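Local coordinates for putative iron-uptake ABC transport system,periplasmic iron-binding protein (Campylobacter jejuni, PDB 3E13) that binds a ferric ion in the periplasm and probably delivers it to an ABC transporter for iron uptake, at residues R104-N109 with G220-N225. Sequence-based numbering, arbitrary orientation.
Sequences RIIAYN and GIIFPN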
ATOM      1  N   ARG A 104       3.389   1.650   6.690  1.00  8.79           N
ATOM      2  CA  ARG A 104       3.017   0.419   7.339  1.00  8.69           C
ATOM      3  C   ARG A 104       3.585   0.495   8.767  1.00  8.23           C
ATOM      4  O   ARG A 104       4.812   0.453   8.991  1.00  9.05           O
ATOM      5  CB  ARG A 104       3.507  -0.799   6.562  1.00  8.77           C
ATOM      6  CG  ARG A 104       2.812  -2.077   6.996  1.00  9.39           C
ATOM      7  CD  ARG A 104       2.702  -3.060   5.901  1.00  7.17           C
ATOM      8  NE  ARG A 104       1.843  -4.198   6.222  1.00  8.70           N
ATOM      9  CZ  ARG A 104       0.504  -4.187   6.188  1.00  9.63           C
ATOM     10  NH1 ARG A 104      -0.133  -3.072   5.899  1.00  9.52           N
ATOM     11  NH2 ARG A 104      -0.220  -5.267   6.494  1.00 10.69           N
ATOM     12  N   ILE A 105       2.668   0.639   9.716  1.00  8.11           N
ATOM     13  CA  ILE A 105       3.026   0.901  11.110  1.00  8.23           C
ATOM     14  C   ILE A 105       2.614  -0.215  12.015  1.00  9.50           C
ATOM     15  O   ILE A 105       2.061  -1.245  11.562  1.00 11.23           O
ATOM     16  CB  ILE A 105       2.436   2.279  11.559  1.00  8.35           C
ATOM     17  CG1 ILE A 105       0.916   2.357  11.380  1.00 10.06           C
ATOM     18  CG2 ILE A 105       3.092   3.400  10.671  1.00 10.98           C
ATOM     19  CD1 ILE A 105       0.101   1.535  12.353  1.00  9.14           C
ATOM     20  N   ILE A 106       2.879  -0.055  13.303  1.00  8.95           N
ATOM     21  CA  ILE A 106       2.457  -1.067  14.287  1.00  9.71           C
ATOM     22  C   ILE A 106       1.408  -0.370  15.161  1.00  9.70           C
ATOM     23  O   ILE A 106       1.683   0.669  15.774  1.00  9.34           O
ATOM     24  CB  ILE A 106       3.628  -1.567  15.115  1.00  8.96           C
ATOM     25  CG1 ILE A 106       4.686  -2.239  14.249  1.00  9.94           C
ATOM     26  CG2 ILE A 106       3.149  -2.577  16.205  1.00 10.00           C
ATOM     27  CD1 ILE A 106       6.052  -2.400  14.947  1.00 10.70           C
ATOM     28  N   ALA A 107       0.202  -0.916  15.187  1.00  9.10           N
ATOM     29  CA  ALA A 107      -0.895  -0.303  15.937  1.00  9.71           C
ATOM     30  C   ALA A 107      -1.076  -1.036  17.268  1.00 10.36           C
ATOM     31  O   ALA A 107      -0.902  -2.263  17.323  1.00  9.40           O
ATOM     32  CB  ALA A 107      -2.189  -0.289  15.123  1.00 10.24           C
ATOM     33  N   TYR A 108      -1.370  -0.273  18.330  1.00  9.53           N
ATOM     34  CA  TYR A 108      -1.712  -0.850  19.650  1.00 10.80           C
ATOM     35  C   TYR A 108      -3.056  -0.281  20.125  1.00 10.18           C
ATOM     36  O   TYR A 108      -3.568   0.659  19.527  1.00 10.00           O
ATOM     37  CB  TYR A 108      -0.616  -0.601  20.667  1.00 10.14           C
ATOM     38  CG  TYR A 108      -0.361   0.849  20.945  1.00 11.46           C
ATOM     39  CD1 TYR A 108      -0.903   1.467  22.057  1.00 12.87           C
ATOM     40  CD2 TYR A 108       0.436   1.600  20.107  1.00 11.20           C
ATOM     41  CE1 TYR A 108      -0.662   2.802  22.299  1.00 11.48           C
ATOM     42  CE2 TYR A 108       0.690   2.930  20.363  1.00 10.67           C
ATOM     43  CZ  TYR A 108       0.099   3.530  21.444  1.00 11.47           C
ATOM     44  OH  TYR A 108       0.335   4.887  21.720  1.00 13.42           O
ATOM     45  N   ASN A 109      -3.593  -0.836  21.212  1.00  9.76           N
ATOM     46  CA  ASN A 109      -4.843  -0.351  21.791  1.00 10.83           C
ATOM     47  C   ASN A 109      -4.532   0.736  22.820  1.00 11.50           C
ATOM     48  O   ASN A 109      -4.041   0.460  23.928  1.00 11.89           O
ATOM     49  CB  ASN A 109      -5.603  -1.521  22.438  1.00 11.26           C
ATOM     50  CG  ASN A 109      -7.035  -1.187  22.750  1.00 11.00           C
ATOM     51  OD1 ASN A 109      -7.978  -1.981  22.463  1.00 15.28           O
ATOM     52  ND2 ASN A 109      -7.238  -0.048  23.330  1.00  8.80           N
ATOM     53  N   GLY A 220      -3.718   3.347  18.738  1.00 10.83           N
ATOM     54  CA  GLY A 220      -2.529   4.176  18.741  1.00 10.63           C
ATOM     55  C   GLY A 220      -1.497   3.700  17.705  1.00 10.42           C
ATOM     56  O   GLY A 220      -1.455   2.531  17.371  1.00 10.80           O
ATOM     57  N   ILE A 221      -0.647   4.610  17.244  1.00  9.79           N
ATOM     58  CA  ILE A 221       0.333   4.296  16.209  1.00 10.53           C
ATOM     59  C   ILE A 221       1.728   4.310  16.799  1.00 10.16           C
ATOM     60  O   ILE A 221       2.144   5.305  17.411  1.00  9.75           O
ATOM     61  CB  ILE A 221       0.284   5.339  15.085  1.00 10.25           C
ATOM     62  CG1 ILE A 221      -1.108   5.330  14.434  1.00 13.43           C
ATOM     63  CG2 ILE A 221       1.453   5.084  14.087  1.00 12.06           C
ATOM     64  CD1 ILE A 221      -1.278   6.406  13.289  1.00 15.27           C
ATOM     65  N   ILE A 222       2.474   3.256  16.526  1.00  9.82           N
ATOM     66  CA  ILE A 222       3.942   3.290  16.579  1.00  8.62           C
ATOM     67  C   ILE A 222       4.457   3.449  15.167  1.00  9.90           C
ATOM     68  O   ILE A 222       4.226   2.583  14.339  1.00  9.72           O
ATOM     69  CB  ILE A 222       4.482   1.976  17.192  1.00  8.62           C
ATOM     70  CG1 ILE A 222       3.933   1.776  18.626  1.00 10.12           C
ATOM     71  CG2 ILE A 222       5.973   1.914  17.145  1.00 11.83           C
ATOM     72  CD1 ILE A 222       4.022   0.378  19.168  1.00 11.73           C
ATOM     73  N   PHE A 223       5.164   4.523  14.888  1.00  9.57           N
ATOM     74  CA  PHE A 223       5.920   4.636  13.650  1.00 10.14           C
ATOM     75  C   PHE A 223       7.256   3.905  13.822  1.00  9.87           C
ATOM     76  O   PHE A 223       8.108   4.366  14.583  1.00 10.02           O
ATOM     77  CB  PHE A 223       6.150   6.111  13.346  1.00 10.56           C
ATOM     78  CG  PHE A 223       4.889   6.829  12.938  1.00  9.29           C
ATOM     79  CD1 PHE A 223       4.270   7.718  13.787  1.00 13.18           C
ATOM     80  CD2 PHE A 223       4.353   6.624  11.678  1.00 10.71           C
ATOM     81  CE1 PHE A 223       3.090   8.342  13.415  1.00 12.52           C
ATOM     82  CE2 PHE A 223       3.183   7.274  11.290  1.00 12.29           C
ATOM     83  CZ  PHE A 223       2.563   8.124  12.180  1.00 12.55           C
ATOM     84  N   PRO A 224       7.449   2.731  13.218  1.00  8.35           N
ATOM     85  CA  PRO A 224       8.656   1.990  13.527  1.00  8.74           C
ATOM     86  C   PRO A 224       9.932   2.681  13.065  1.00  9.26           C
ATOM     87  O   PRO A 224       9.957   3.432  12.085  1.00 10.11           O
ATOM     88  CB  PRO A 224       8.432   0.628  12.839  1.00  8.70           C
ATOM     89  CG  PRO A 224       6.925   0.540  12.744  1.00  8.70           C
ATOM     90  CD  PRO A 224       6.548   1.939  12.372  1.00  9.15           C
ATOM     91  N   ASN A 225      10.971   2.375  13.803  1.00  9.44           N
ATOM     92  CA  ASN A 225      12.357   2.691  13.468  1.00  9.01           C
ATOM     93  C   ASN A 225      12.723   4.170  13.545  1.00  9.70           C
ATOM     94  O   ASN A 225      13.586   4.634  12.795  1.00  9.73           O
ATOM     95  CB  ASN A 225      12.736   2.072  12.117  1.00  9.06           C
ATOM     96  CG  ASN A 225      12.758   0.542  12.150  1.00 10.54           C
ATOM     97  OD1 ASN A 225      11.720  -0.079  12.269  1.00 10.40           O
ATOM     98  ND2 ASN A 225      13.959  -0.060  12.022  1.00 11.45           N
TER
HETATM   99  O   HOH W   1       2.099   6.035  20.079  1.00 31.00           O
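Tyr108 lays its ring across the backbone of Gly220, whose CA sits 4.0 Å from the ring centroid in a CH-pi contact. The ring gets there because CG lies between the backbone N and the carbonyl carbon (chi1 62°), swinging it over the neighbouring strand; glycine suits the spot because, having no CB, it lets the ring lie directly over its CA. In plane at the ring's edge, a water 2.7 Å from Tyr108 OH donates to Ile221 O, tying the phenol to the strand edge. The strands pair antiparallel: Ile106 and Ile222 exchange two backbone hydrogen bonds, Ile222 N to Ile106 O being 2.8 Å, and Tyr108 and Gly220 two more, with Ala107 and Ile221 the non-hydrogen-bonded pair between. Beta-branched isoleucines suit this extended backbone. Ile222 CG1 packs 3.8 Å from Tyr108 CD2, while Ile106 CD1 meets Pro224 CG just past strand 219-222. Ile105 (chi1 57°) turns CG1 to Ile221 CG2, a methyl covering the Phe223 ring centre, and CG2 to Phe223 CD2. Arg104, salt-bridged to Asp179, has its side chain about 3 Å (nearest atoms) from that of iron ligand Tyr143. In this periplasmic solute-binding fold, strand 193-197 flanks 104-109 and helix 198-205 packs on Ile105 and Ile221.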